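Local atomic coordinates of DUF1214 domain-containing protein (Burkholderia cenocepacia, PDB entry 6ANS), a protein that is of unknown function but belongs to the DUF1214 family and, in this crystal, holds a phosphate ion between tyrosine and arginine side chains. Residues A[76-80]-A[92-96]; A[80-85]-A[112-116]; A[294-299]-A[374-378]; A[262-267]-A[276-280]; A[341-347]-A[383-387]. All blocks are in the same frame, centred on the assembly; numbering follows the deposited sequence.

Contact 1 of 5, residues A[76-80]-A[92-96]; sequences IALEM and FFSPS
The ring of Phe93 lies against one turn of helix 60-83 and is met there by Glu79 and Met80. Glu79 CB sits over one ring face, offset toward the rim, 4.0 Å from the centroid of the Phe93 ring, a CH-pi contact. Further along the same side chain the carboxylate turns nearly perpendicular to the ring, at 84°, and Glu79 OE1 comes within 3.2 Å of Phe93 CD2. At the far end of the ring, Phe93 CZ approaches Met80 CA at 3.5 Å and touches Met80 CB. The ring reaches the helix because Phe93 CG stands between its own backbone N and carbonyl carbon (chi1 68°). One turn earlier, Ile76 CD1 rests on Pro95 O at 3.2 Å, while Ile76 CG2 lies loosely against Pro95 CB.

No direct hydrogen bond joins the two segments; water does this work. One water donates to Glu79 OE1 at 2.7 Å and accepts from Ser94 N. A second donates to Ser94 O at 2.8 Å and, more weakly, to Glu79 OE1, so a single carboxylate oxygen serves both bridges to the loop backbone. Phe93 is also paired through its backbone with Tyr113, which lays the loop along strand 109-115. Helix 60-83 lies between this loop and helix 224-251, where Ala77 and Met80 meet Phe237, while Glu79 packs on Arg75 of the second subunit.

Contact 2 of 5, residues A[80-85]-A[112-116]; sequences MHVEFA and QYARV
Arg115 runs from the end of its strand under the carbonyls of Met80 and Phe84, at the last turn of helix 60-83. Its CB lies 3.3 Å from Phe84 O and near Ala85 CA. The next atom is held between two carbonyl oxygens, Arg115 CG standing 3.1 Å from Phe84 O and 3.3 Å from Met80 O; the same CG meets the edge of the Tyr113 ring in its plane. Arg115 CD still faces Met80 O, but more loosely. The chain, bent at chi2 and chi3, then turns the guanidinium back, and NH1 donates to Tyr113 OH at 2.9 Å. The hydroxyl is tilted 19° from the guanidinium plane. Across one guanidinium face comes His81, its ND1 displaced toward the rim, with His81 CE1 3.7 Å from Arg115 NH1; the two planes are 65° apart, an oblique approach and not a parallel stack.

The selenomethionine at position 80 touches both rings. Its CE lies over one face of Tyr113, 4.3 Å from the centroid of that ring, and its selenium adds an oblique Met-aromatic contact. Met80 CG, meanwhile, covers the centre of the His81 ring.

The helix widens into a pi-type turn here and ends, Phe84 being the first residue beyond it. Its end lies over the face of the sheet that carries Tyr113 and Arg115, whereas Ala114 and Val116 point away, toward Ile210 of strand 207-212. Strand 109-115 pairs with strand 188-196 along one edge, and His81 also touches Arg233 of helix 224-251.

Contact 3 of 5, residues A[294-299]-A[374-378]; sequences DVDTVP and VHPRT
The end of an antiparallel strand pair, 289-295 with the edge strand 377-382 of a mixed sheet, is closed here by charge and by valines. Asp294 and Arg377 form the hydrogen-bonded pair, Asp294 N giving to Arg377 O and Arg377 N to Asp294 O, both at 2.9 Å. Their side chains leave the same face. Arg377 is extended from CG to NE and lays its guanidinium over Asp294, whose CB sits above the centre of the group, 3.6 Å from Arg377 CZ. The Asp294 carboxylate stacks at 27° to it, so Asp294 OD2 meets Arg377 NH1 by charge alone, 3.5 Å away. Asp296 instead approaches at the edge: its OD1 takes NH2 of Arg377 in plane at 3.2 Å on the syn lone pair, and NE weakly.

Beyond the pair, Val295 CG1 lies alongside Pro376 CG at 3.7 Å, and Val374 CG2 touches both Thr297 OG1 and Pro299 CD. Trp365 and Trp367 cover Val295 from the neighbouring sheet.

Asp294 OD1 is bound separately by Thr339. One arginine is thus shared by two aspartates, by face and by edge, with Arg379 a weak second partner of Asp294; this probably favours the ionised carboxylates.

Contact 4 of 5, residues A[262-267]-A[276-280]; sequences ADQALC and IYYYH. With EDO (1,2-ethanediol), chain H; PO4 (phosphate ion), chain E.
The backbone of the residues before helix 264-269 meets strand 276-284 at a single point, where Ala262 N donates to Tyr278 O at 3.0 Å. Gln264 completes the join with its side-chain amide, which grips the backbone of Tyr278 at both ends: OE1 accepts from Tyr278 N at 3.0 Å in a nearly straight bond (171°), and NE2 donates to Tyr278 O at 2.8 Å, on a lone pair in the carbonyl plane. That oxygen thus has two donors. A bend at chi2 (-55°) brings the amide down over Tyr277, where it stacks almost parallel to the ring, 9° apart, with NE2 above the ring centre. Water adds a link from Gln264 OE1 to Ile276 O.

Cys267, one turn into the helix, sets its CB 3.6 Å from Tyr278 CD2; its sulfur lies obliquely to the Tyr278 ring and in the plane of the His280 ring, at its edge. Asp263 caps the helix, its OD1 accepting from Leu266 N.

Tyr278 is held between Ile276 CG2 over one face and an ethanediol oxygen over the other, and the same ethanediol O2 accepts from His280 NE2 at 2.6 Å. The Tyr278 hydroxyl is hydrogen-bonded to phosphate O4. Tyr111, Arg194 and Arg366 bind the same ion, which is consistent with an anion-binding pocket lined by the strand, although both small molecules probably come from the crystallisation liquor.

Contact 5 of 5, residues A[341-347]-A[383-387]; sequences IVAATRP and LAALK
Leu383 reaches across to Ala343, its CD1 lying 3.7 Å from Ala343 CB, and spreads its other branch over the turn that follows the strand, where CD2 comes within 3.5 Å of Thr345 OG1. With CG anti to the backbone N (chi1 179°) the fork is carried toward the strand, and chi2 (54°) sets its two branches. CD1 also brushes Pro347 CB at 4.2 Å, which ties the far end of the turn to the same leucine.

One helical turn later, Leu386 meets Ile341 tip to tip. Its CD1 touches Ile341 CG2 at 3.9 Å and Ile341 CD1 at much the same distance, while nearer the backbone Leu386 CB rests on Pro347 CB, 3.9 Å away. The proline is thus touched by both leucines, and its CB also lies close to Lys387 CG.

Lys387 closes the outer side. Extended beyond CG, it runs past Pro347 and crosses Thr345 at about a right angle, so that NZ donates to Thr345 OG1 at 2.8 Å. The aliphatic part covers the proline and the ammonium group stays at the surface, among exposed residues.

Behind this layer Ala290 of strand 289-295 touches both Ala343 and Leu386. The contact is a helix-on-sheet packing: the C-terminal helix 383-389, directly after edge strand 377-382, folds back over the mixed sheet and covers strand 338-343 and its following turn with two leucines spaced one turn apart.

Contacts 1 and 4 are buried, whereas contacts 2, 3 and 5 are only partly so, and 3 and 5 include several exposed residues. Contacts 1 and 2 share Met80 and helix 60-83, join it to a loop and a strand that are themselves paired, and both reach the second subunit. On the opposite side of the chain's centre, contact 4 touches contact 3 through Tyr279 and His375, while contacts 3 and 5 serve one mixed sheet from separate places. Chemistry follows position: water bridges and ring contacts under the helix, an amide clasp beside the phosphate, a salt-bridge network at the strand ends, and leucine packing rimmed by one lysine bond beneath the last helix.

Contact 1 of 5, residues A[76-80]-A[92-96]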
# COMPACT_ATOMS: atom_id res chain seq x y z
N ILE A 76 0.70 4.72 -5.87
CA ILE A 76 0.55 3.74 -6.94
C ILE A 76 1.77 3.77 -7.85
O ILE A 76 2.33 2.72 -8.20
CB ILE A 76 -0.74 4.04 -7.75
CG1 ILE A 76 -1.98 3.84 -6.89
CG2 ILE A 76 -0.81 3.14 -8.96
CD1 ILE A 76 -3.23 4.42 -7.55
N ALA A 77 2.21 4.97 -8.22
CA ALA A 77 3.33 5.12 -9.13
C ALA A 77 4.59 4.45 -8.58
O ALA A 77 5.36 3.86 -9.34
CB ALA A 77 3.58 6.61 -9.38
N LEU A 78 4.81 4.52 -7.25
CA LEU A 78 6.04 3.97 -6.69
C LEU A 78 6.00 2.44 -6.65
O LEU A 78 7.04 1.79 -6.81
CB LEU A 78 6.28 4.54 -5.28
CG LEU A 78 6.75 6.00 -5.22
CD1 LEU A 78 6.63 6.58 -3.78
CD2 LEU A 78 8.19 6.15 -5.73
N GLU A 79 4.84 1.85 -6.39
CA GLU A 79 4.74 0.40 -6.48
C GLU A 79 4.91 -0.05 -7.92
O GLU A 79 5.63 -1.03 -8.20
CB GLU A 79 3.38 -0.06 -5.93
CG GLU A 79 3.25 0.13 -4.39
CD GLU A 79 1.89 -0.29 -3.83
OE1 GLU A 79 1.14 -1.00 -4.52
OE2 GLU A 79 1.56 0.09 -2.69
N MSE A 80 4.28 0.66 -8.84
CA MSE A 80 4.35 0.37 -10.25
C MSE A 80 5.77 0.43 -10.80
O MSE A 80 6.20 -0.49 -11.48
CB MSE A 80 3.47 1.34 -11.03
CG MSE A 80 3.46 1.06 -12.53
SE MSE A 80 2.25 2.30 -13.43
CE MSE A 80 0.50 1.70 -12.70
N PHE A 92 2.23 -9.16 -8.01
CA PHE A 92 1.02 -8.37 -8.08
C PHE A 92 0.99 -7.28 -7.01
O PHE A 92 1.43 -7.48 -5.88
CB PHE A 92 -0.21 -9.28 -7.93
CG PHE A 92 -0.51 -10.11 -9.16
CD1 PHE A 92 -0.79 -9.49 -10.37
CD2 PHE A 92 -0.53 -11.49 -9.09
CE1 PHE A 92 -1.08 -10.25 -11.51
CE2 PHE A 92 -0.82 -12.25 -10.22
CZ PHE A 92 -1.09 -11.63 -11.43
N PHE A 93 0.45 -6.12 -7.38
CA PHE A 93 -0.01 -5.14 -6.41
C PHE A 93 -1.32 -4.60 -6.97
O PHE A 93 -1.69 -4.90 -8.11
CB PHE A 93 1.01 -4.02 -6.18
CG PHE A 93 1.19 -3.13 -7.38
CD1 PHE A 93 2.03 -3.50 -8.42
CD2 PHE A 93 0.50 -1.92 -7.48
CE1 PHE A 93 2.19 -2.69 -9.54
CE2 PHE A 93 0.65 -1.10 -8.60
CZ PHE A 93 1.49 -1.50 -9.64
N SER A 94 -2.01 -3.79 -6.19
CA SER A 94 -3.31 -3.26 -6.59
C SER A 94 -3.15 -1.84 -7.10
O SER A 94 -2.80 -0.96 -6.31
CB SER A 94 -4.28 -3.30 -5.41
OG SER A 94 -5.42 -2.51 -5.66
N PRO A 95 -3.39 -1.56 -8.39
CA PRO A 95 -3.26 -0.19 -8.89
C PRO A 95 -4.47 0.70 -8.63
O PRO A 95 -4.48 1.85 -9.06
CB PRO A 95 -3.06 -0.40 -10.41
CG PRO A 95 -3.92 -1.60 -10.70
CD PRO A 95 -3.83 -2.48 -9.45
N SER A 96 -5.51 0.17 -7.98
CA SER A 96 -6.63 0.97 -7.50
C SER A 96 -7.36 0.16 -6.45
O SER A 96 -7.55 -1.05 -6.62
CB SER A 96 -7.60 1.38 -8.61
OG SER A 96 -7.17 2.55 -9.28
O HOH W 1 -0.93 -2.47 -3.55
O HOH W 2 -1.00 1.01 -5.50

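Contact 2 of 5, residues A[80-85]-A[112-116]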
# COMPACT_ATOMS: atom_id res chain seq x y z
N MSE A 80 4.28 0.66 -8.84
CA MSE A 80 4.35 0.37 -10.25
C MSE A 80 5.77 0.43 -10.80
O MSE A 80 6.20 -0.49 -11.48
CB MSE A 80 3.47 1.34 -11.03
CG MSE A 80 3.46 1.06 -12.53
SE MSE A 80 2.25 2.30 -13.43
CE MSE A 80 0.50 1.70 -12.70
N HIS A 81 6.50 1.50 -10.47
CA HIS A 81 7.74 1.79 -11.17
C HIS A 81 8.99 1.62 -10.34
O HIS A 81 10.08 1.62 -10.92
CB HIS A 81 7.71 3.22 -11.73
CG HIS A 81 6.76 3.38 -12.87
ND1 HIS A 81 6.93 2.73 -14.07
CD2 HIS A 81 5.62 4.11 -12.99
CE1 HIS A 81 5.95 3.07 -14.89
NE2 HIS A 81 5.15 3.91 -14.26
N VAL A 82 8.89 1.47 -9.02
CA VAL A 82 10.05 1.28 -8.16
C VAL A 82 10.02 -0.07 -7.46
O VAL A 82 10.98 -0.84 -7.56
CB VAL A 82 10.19 2.44 -7.15
CG1 VAL A 82 11.23 2.10 -6.09
CG2 VAL A 82 10.57 3.71 -7.89
N GLU A 83 8.92 -0.40 -6.78
CA GLU A 83 8.92 -1.58 -5.92
C GLU A 83 8.61 -2.88 -6.67
O GLU A 83 9.20 -3.92 -6.36
CB GLU A 83 7.93 -1.40 -4.76
CG GLU A 83 8.27 -0.24 -3.84
CD GLU A 83 9.62 -0.40 -3.15
OE1 GLU A 83 10.15 -1.53 -3.11
OE2 GLU A 83 10.14 0.61 -2.62
N PHE A 84 7.68 -2.85 -7.63
CA PHE A 84 7.25 -4.06 -8.34
C PHE A 84 7.52 -3.95 -9.84
O PHE A 84 6.67 -4.31 -10.66
CB PHE A 84 5.76 -4.35 -8.11
CG PHE A 84 5.43 -4.61 -6.68
CD1 PHE A 84 5.53 -5.89 -6.16
CD2 PHE A 84 5.05 -3.57 -5.84
CE1 PHE A 84 5.24 -6.14 -4.81
CE2 PHE A 84 4.78 -3.80 -4.48
CZ PHE A 84 4.87 -5.10 -3.97
N ALA A 85 8.69 -3.43 -10.22
CA ALA A 85 9.03 -3.17 -11.61
C ALA A 85 10.10 -4.10 -12.16
O ALA A 85 10.60 -3.86 -13.26
CB ALA A 85 9.47 -1.72 -11.79
N GLN A 112 -5.55 -6.16 -10.02
CA GLN A 112 -4.20 -6.64 -9.76
C GLN A 112 -3.34 -6.33 -10.97
O GLN A 112 -3.76 -6.54 -12.10
CB GLN A 112 -4.18 -8.13 -9.46
CG GLN A 112 -4.95 -8.49 -8.20
CD GLN A 112 -4.80 -9.95 -7.87
OE1 GLN A 112 -5.50 -10.80 -8.42
NE2 GLN A 112 -3.83 -10.25 -7.02
N TYR A 113 -2.13 -5.85 -10.71
CA TYR A 113 -1.23 -5.39 -11.75
C TYR A 113 0.14 -5.98 -11.47
O TYR A 113 0.60 -5.97 -10.32
CB TYR A 113 -1.19 -3.85 -11.75
CG TYR A 113 -0.30 -3.14 -12.76
CD1 TYR A 113 -0.86 -2.31 -13.73
CD2 TYR A 113 1.08 -3.25 -12.72
CE1 TYR A 113 -0.06 -1.63 -14.64
CE2 TYR A 113 1.89 -2.57 -13.63
CZ TYR A 113 1.31 -1.75 -14.58
OH TYR A 113 2.09 -1.07 -15.50
N ALA A 114 0.79 -6.47 -12.51
CA ALA A 114 2.19 -6.87 -12.42
C ALA A 114 2.95 -6.31 -13.61
O ALA A 114 2.48 -6.37 -14.75
CB ALA A 114 2.34 -8.39 -12.37
N ARG A 115 4.14 -5.78 -13.33
CA ARG A 115 5.06 -5.41 -14.40
C ARG A 115 5.65 -6.67 -14.99
O ARG A 115 6.07 -7.57 -14.26
CB ARG A 115 6.18 -4.51 -13.89
CG ARG A 115 5.74 -3.14 -13.43
CD ARG A 115 5.16 -2.33 -14.58
NE ARG A 115 6.16 -1.81 -15.50
CZ ARG A 115 5.94 -0.77 -16.29
NH1 ARG A 115 4.77 -0.14 -16.25
NH2 ARG A 115 6.88 -0.34 -17.12
N VAL A 116 5.67 -6.75 -16.31
CA VAL A 116 6.27 -7.88 -17.00
C VAL A 116 7.16 -7.31 -18.11
O VAL A 116 7.09 -6.13 -18.44
CB VAL A 116 5.20 -8.85 -17.54
CG1 VAL A 116 4.40 -9.48 -16.39
CG2 VAL A 116 4.26 -8.11 -18.47
O HOH W 3 5.72 -7.09 -11.25

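Contact 3 of 5, residues A[294-299]-A[374-378]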
# COMPACT_ATOMS: atom_id res chain seq x y z
N ASP A 294 -32.27 6.73 -16.12
CA ASP A 294 -33.20 5.69 -16.52
C ASP A 294 -32.65 4.91 -17.70
O ASP A 294 -32.13 5.50 -18.65
CB ASP A 294 -34.56 6.26 -16.94
CG ASP A 294 -35.40 6.69 -15.76
OD1 ASP A 294 -35.84 5.82 -14.99
OD2 ASP A 294 -35.61 7.91 -15.61
N VAL A 295 -32.80 3.59 -17.64
CA VAL A 295 -32.69 2.72 -18.81
C VAL A 295 -34.02 1.98 -18.94
O VAL A 295 -34.55 1.46 -17.95
CB VAL A 295 -31.50 1.74 -18.69
CG1 VAL A 295 -30.18 2.51 -18.79
CG2 VAL A 295 -31.57 0.93 -17.40
N ASP A 296 -34.59 2.00 -20.15
CA ASP A 296 -35.93 1.44 -20.34
C ASP A 296 -35.91 -0.08 -20.28
O ASP A 296 -36.89 -0.69 -19.83
CB ASP A 296 -36.52 1.93 -21.66
CG ASP A 296 -36.74 3.43 -21.66
OD1 ASP A 296 -36.91 4.00 -20.56
OD2 ASP A 296 -36.72 4.04 -22.75
N THR A 297 -34.82 -0.70 -20.71
CA THR A 297 -34.61 -2.13 -20.60
C THR A 297 -33.21 -2.36 -20.07
O THR A 297 -32.36 -1.47 -20.11
CB THR A 297 -34.77 -2.85 -21.96
OG1 THR A 297 -33.80 -2.32 -22.88
CG2 THR A 297 -36.17 -2.65 -22.54
N VAL A 298 -32.97 -3.56 -19.56
CA VAL A 298 -31.63 -4.00 -19.18
C VAL A 298 -31.19 -5.07 -20.17
O VAL A 298 -31.84 -6.12 -20.27
CB VAL A 298 -31.59 -4.52 -17.73
CG1 VAL A 298 -30.17 -4.96 -17.38
CG2 VAL A 298 -32.06 -3.45 -16.78
N PRO A 299 -30.10 -4.87 -20.90
CA PRO A 299 -29.67 -5.88 -21.87
C PRO A 299 -29.15 -7.13 -21.19
O PRO A 299 -28.71 -7.11 -20.03
CB PRO A 299 -28.56 -5.17 -22.65
CG PRO A 299 -27.99 -4.19 -21.66
CD PRO A 299 -29.16 -3.74 -20.81
N VAL A 374 -27.76 -0.39 -23.96
CA VAL A 374 -28.93 0.46 -23.79
C VAL A 374 -28.46 1.76 -23.15
O VAL A 374 -27.79 1.74 -22.11
CB VAL A 374 -30.01 -0.23 -22.93
CG1 VAL A 374 -31.17 0.72 -22.63
CG2 VAL A 374 -30.52 -1.52 -23.62
N HIS A 375 -28.78 2.88 -23.78
CA HIS A 375 -28.17 4.16 -23.42
C HIS A 375 -29.02 4.87 -22.37
O HIS A 375 -30.18 5.20 -22.65
CB HIS A 375 -28.02 5.02 -24.66
CG HIS A 375 -27.07 4.45 -25.66
ND1 HIS A 375 -26.05 3.59 -25.31
CD2 HIS A 375 -26.99 4.59 -27.01
CE1 HIS A 375 -25.37 3.25 -26.39
NE2 HIS A 375 -25.92 3.84 -27.44
N PRO A 376 -28.49 5.15 -21.18
CA PRO A 376 -29.29 5.83 -20.16
C PRO A 376 -29.71 7.23 -20.59
O PRO A 376 -28.98 7.94 -21.27
CB PRO A 376 -28.36 5.88 -18.94
CG PRO A 376 -27.32 4.83 -19.20
CD PRO A 376 -27.14 4.83 -20.69
N ARG A 377 -30.92 7.61 -20.18
CA ARG A 377 -31.36 8.99 -20.23
C ARG A 377 -31.32 9.56 -18.82
O ARG A 377 -31.35 8.82 -17.83
CB ARG A 377 -32.78 9.10 -20.81
CG ARG A 377 -33.82 8.22 -20.16
CD ARG A 377 -35.13 8.19 -20.97
NE ARG A 377 -36.11 7.25 -20.42
CZ ARG A 377 -36.87 7.53 -19.36
NH1 ARG A 377 -36.78 8.71 -18.77
NH2 ARG A 377 -37.74 6.63 -18.91
N THR A 378 -31.22 10.88 -18.73
CA THR A 378 -31.10 11.58 -17.46
C THR A 378 -32.01 12.80 -17.46
O THR A 378 -32.35 13.34 -18.51
CB THR A 378 -29.66 12.04 -17.19
OG1 THR A 378 -29.33 13.10 -18.10
CG2 THR A 378 -28.67 10.89 -17.37
O HOH W 4 -33.26 4.08 -22.35

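Contact 4 of 5, residues A[262-267]-A[276-280]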
# COMPACT_ATOMS: atom_id res chain seq x y z
N ALA A 262 -19.41 6.79 -24.22
CA ALA A 262 -18.05 7.29 -24.37
C ALA A 262 -17.47 6.88 -25.72
O ALA A 262 -18.03 6.05 -26.44
CB ALA A 262 -17.15 6.78 -23.25
N ASP A 263 -16.36 7.50 -26.07
CA ASP A 263 -15.52 7.04 -27.18
C ASP A 263 -14.91 5.72 -26.75
O ASP A 263 -13.97 5.69 -25.95
CB ASP A 263 -14.46 8.10 -27.50
CG ASP A 263 -13.53 7.69 -28.64
OD1 ASP A 263 -13.32 6.48 -28.88
OD2 ASP A 263 -12.96 8.60 -29.27
N GLN A 264 -15.44 4.60 -27.27
CA GLN A 264 -15.03 3.29 -26.76
C GLN A 264 -13.55 3.02 -27.06
O GLN A 264 -12.82 2.55 -26.18
CB GLN A 264 -15.92 2.19 -27.35
CG GLN A 264 -17.41 2.35 -26.99
CD GLN A 264 -17.65 2.44 -25.47
OE1 GLN A 264 -17.08 1.68 -24.69
NE2 GLN A 264 -18.49 3.39 -25.06
N ALA A 265 -13.10 3.31 -28.28
CA ALA A 265 -11.69 3.09 -28.63
C ALA A 265 -10.77 3.87 -27.71
O ALA A 265 -9.69 3.39 -27.34
CB ALA A 265 -11.44 3.47 -30.10
N LEU A 266 -11.17 5.08 -27.33
CA LEU A 266 -10.39 5.85 -26.37
C LEU A 266 -10.35 5.17 -25.00
O LEU A 266 -9.28 5.10 -24.38
CB LEU A 266 -10.96 7.27 -26.26
CG LEU A 266 -10.24 8.18 -25.25
CD1 LEU A 266 -8.79 8.44 -25.68
CD2 LEU A 266 -11.00 9.49 -25.12
N CYS A 267 -11.48 4.65 -24.53
CA CYS A 267 -11.48 3.95 -23.24
C CYS A 267 -10.57 2.73 -23.28
O CYS A 267 -9.86 2.46 -22.30
CB CYS A 267 -12.89 3.53 -22.84
SG CYS A 267 -13.95 4.91 -22.45
N ILE A 276 -16.17 -4.37 -22.03
CA ILE A 276 -16.93 -3.34 -21.33
C ILE A 276 -17.27 -2.22 -22.29
O ILE A 276 -16.41 -1.74 -23.03
CB ILE A 276 -16.16 -2.81 -20.11
CG1 ILE A 276 -15.76 -3.98 -19.21
CG2 ILE A 276 -17.00 -1.80 -19.37
CD1 ILE A 276 -15.15 -3.53 -17.89
N TYR A 277 -18.53 -1.79 -22.25
CA TYR A 277 -19.00 -0.60 -22.93
C TYR A 277 -19.19 0.48 -21.88
O TYR A 277 -19.93 0.28 -20.91
CB TYR A 277 -20.30 -0.92 -23.68
CG TYR A 277 -20.75 0.13 -24.66
CD1 TYR A 277 -21.55 1.19 -24.26
CD2 TYR A 277 -20.39 0.04 -26.01
CE1 TYR A 277 -21.99 2.14 -25.16
CE2 TYR A 277 -20.82 1.00 -26.93
CZ TYR A 277 -21.62 2.04 -26.49
OH TYR A 277 -22.06 3.01 -27.37
N TYR A 278 -18.49 1.60 -22.05
CA TYR A 278 -18.40 2.65 -21.05
C TYR A 278 -19.27 3.86 -21.39
O TYR A 278 -19.42 4.23 -22.57
CB TYR A 278 -16.96 3.13 -20.89
CG TYR A 278 -15.95 2.08 -20.44
CD1 TYR A 278 -15.62 1.96 -19.08
CD2 TYR A 278 -15.31 1.26 -21.35
CE1 TYR A 278 -14.68 1.02 -18.66
CE2 TYR A 278 -14.37 0.31 -20.94
CZ TYR A 278 -14.06 0.20 -19.58
OH TYR A 278 -13.12 -0.71 -19.15
N TYR A 279 -19.81 4.49 -20.35
CA TYR A 279 -20.36 5.84 -20.39
C TYR A 279 -19.67 6.67 -19.32
O TYR A 279 -19.61 6.24 -18.16
CB TYR A 279 -21.87 5.87 -20.14
CG TYR A 279 -22.69 4.91 -20.99
CD1 TYR A 279 -23.56 5.39 -21.96
CD2 TYR A 279 -22.62 3.54 -20.80
CE1 TYR A 279 -24.32 4.52 -22.74
CE2 TYR A 279 -23.37 2.66 -21.58
CZ TYR A 279 -24.22 3.16 -22.55
OH TYR A 279 -24.97 2.29 -23.30
N HIS A 280 -19.14 7.83 -19.70
CA HIS A 280 -18.49 8.75 -18.78
C HIS A 280 -19.13 10.13 -18.91
O HIS A 280 -19.35 10.61 -20.02
CB HIS A 280 -16.98 8.89 -19.06
CG HIS A 280 -16.17 7.66 -18.79
ND1 HIS A 280 -15.93 7.17 -17.52
CD2 HIS A 280 -15.49 6.84 -19.63
CE1 HIS A 280 -15.17 6.09 -17.59
NE2 HIS A 280 -14.89 5.87 -18.86
C1 EDO H . -10.95 3.54 -18.01
O1 EDO H . -11.34 2.44 -17.16
C2 EDO H . -11.73 3.54 -19.33
O2 EDO H . -13.07 4.05 -19.17
P PO4 E . -12.66 -0.51 -15.64
O1 PO4 E . -14.02 -1.11 -15.93
O2 PO4 E . -12.91 0.79 -14.93
O3 PO4 E . -11.81 -1.43 -14.80
O4 PO4 E . -11.99 -0.29 -16.97
O HOH W 5 -15.29 -0.05 -24.84

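Contact 5 of 5, residues A[341-347]-A[383-387]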
# COMPACT_ATOMS: atom_id res chain seq x y z
N ILE A 341 -30.99 7.07 -8.81
CA ILE A 341 -31.12 8.47 -8.41
C ILE A 341 -29.84 8.92 -7.72
O ILE A 341 -29.41 8.31 -6.74
CB ILE A 341 -32.32 8.68 -7.47
CG1 ILE A 341 -33.60 8.08 -8.07
CG2 ILE A 341 -32.46 10.15 -7.12
CD1 ILE A 341 -34.29 8.95 -9.07
N VAL A 342 -29.24 9.99 -8.24
CA VAL A 342 -28.10 10.67 -7.62
C VAL A 342 -28.64 11.82 -6.78
O VAL A 342 -29.31 12.71 -7.32
CB VAL A 342 -27.11 11.18 -8.68
CG1 VAL A 342 -25.90 11.80 -8.05
CG2 VAL A 342 -26.70 10.07 -9.64
N ALA A 343 -28.37 11.82 -5.47
CA ALA A 343 -28.92 12.82 -4.56
C ALA A 343 -28.20 12.78 -3.22
O ALA A 343 -27.42 11.87 -2.93
CB ALA A 343 -30.43 12.62 -4.36
N ALA A 344 -28.49 13.79 -2.38
CA ALA A 344 -27.87 13.88 -1.06
C ALA A 344 -28.48 12.90 -0.06
O ALA A 344 -27.80 12.47 0.88
CB ALA A 344 -28.00 15.31 -0.52
N THR A 345 -29.77 12.58 -0.20
CA THR A 345 -30.43 11.58 0.62
C THR A 345 -31.28 10.69 -0.27
O THR A 345 -31.70 11.10 -1.36
CB THR A 345 -31.29 12.23 1.72
OG1 THR A 345 -32.22 13.15 1.12
CG2 THR A 345 -30.44 12.96 2.75
N ARG A 346 -31.52 9.46 0.18
CA ARG A 346 -32.29 8.49 -0.60
C ARG A 346 -33.75 8.91 -0.71
O ARG A 346 -34.37 9.26 0.30
CB ARG A 346 -32.23 7.10 0.00
CG ARG A 346 -32.77 6.00 -0.92
CD ARG A 346 -32.87 4.67 -0.19
NE ARG A 346 -31.59 3.99 -0.02
CZ ARG A 346 -30.99 3.27 -0.97
NH1 ARG A 346 -31.57 3.12 -2.15
NH2 ARG A 346 -29.81 2.70 -0.72
N PRO A 347 -34.33 8.94 -1.91
CA PRO A 347 -35.78 9.18 -2.04
C PRO A 347 -36.57 7.88 -1.99
O PRO A 347 -36.52 7.08 -2.94
CB PRO A 347 -35.90 9.87 -3.40
CG PRO A 347 -34.77 9.32 -4.20
CD PRO A 347 -33.65 8.98 -3.22
N LEU A 383 -35.14 17.29 -5.46
CA LEU A 383 -35.18 16.08 -4.63
C LEU A 383 -36.48 15.98 -3.84
O LEU A 383 -36.95 14.88 -3.55
CB LEU A 383 -34.00 16.08 -3.66
CG LEU A 383 -33.86 14.92 -2.67
CD1 LEU A 383 -33.87 13.58 -3.36
CD2 LEU A 383 -32.60 15.10 -1.81
N ALA A 384 -37.09 17.13 -3.51
CA ALA A 384 -38.35 17.11 -2.79
C ALA A 384 -39.46 16.48 -3.62
O ALA A 384 -40.36 15.83 -3.07
CB ALA A 384 -38.73 18.53 -2.36
N ALA A 385 -39.43 16.68 -4.94
CA ALA A 385 -40.48 16.14 -5.80
C ALA A 385 -40.47 14.61 -5.80
O ALA A 385 -41.53 13.99 -5.91
CB ALA A 385 -40.33 16.68 -7.22
N LEU A 386 -39.29 14.00 -5.67
CA LEU A 386 -39.21 12.54 -5.62
C LEU A 386 -39.63 12.00 -4.25
O LEU A 386 -40.20 10.91 -4.18
CB LEU A 386 -37.79 12.08 -5.95
CG LEU A 386 -37.27 12.48 -7.33
CD1 LEU A 386 -35.77 12.25 -7.45
CD2 LEU A 386 -38.03 11.72 -8.42
N LYS A 387 -39.35 12.74 -3.17
CA LYS A 387 -39.71 12.27 -1.84
C LYS A 387 -41.21 12.35 -1.62
O LYS A 387 -41.81 11.42 -1.06
CB LYS A 387 -38.96 13.07 -0.78
CG LYS A 387 -37.50 12.70 -0.62
CD LYS A 387 -36.90 13.39 0.59
CE LYS A 387 -35.45 13.01 0.81
NZ LYS A 387 -34.81 13.83 1.88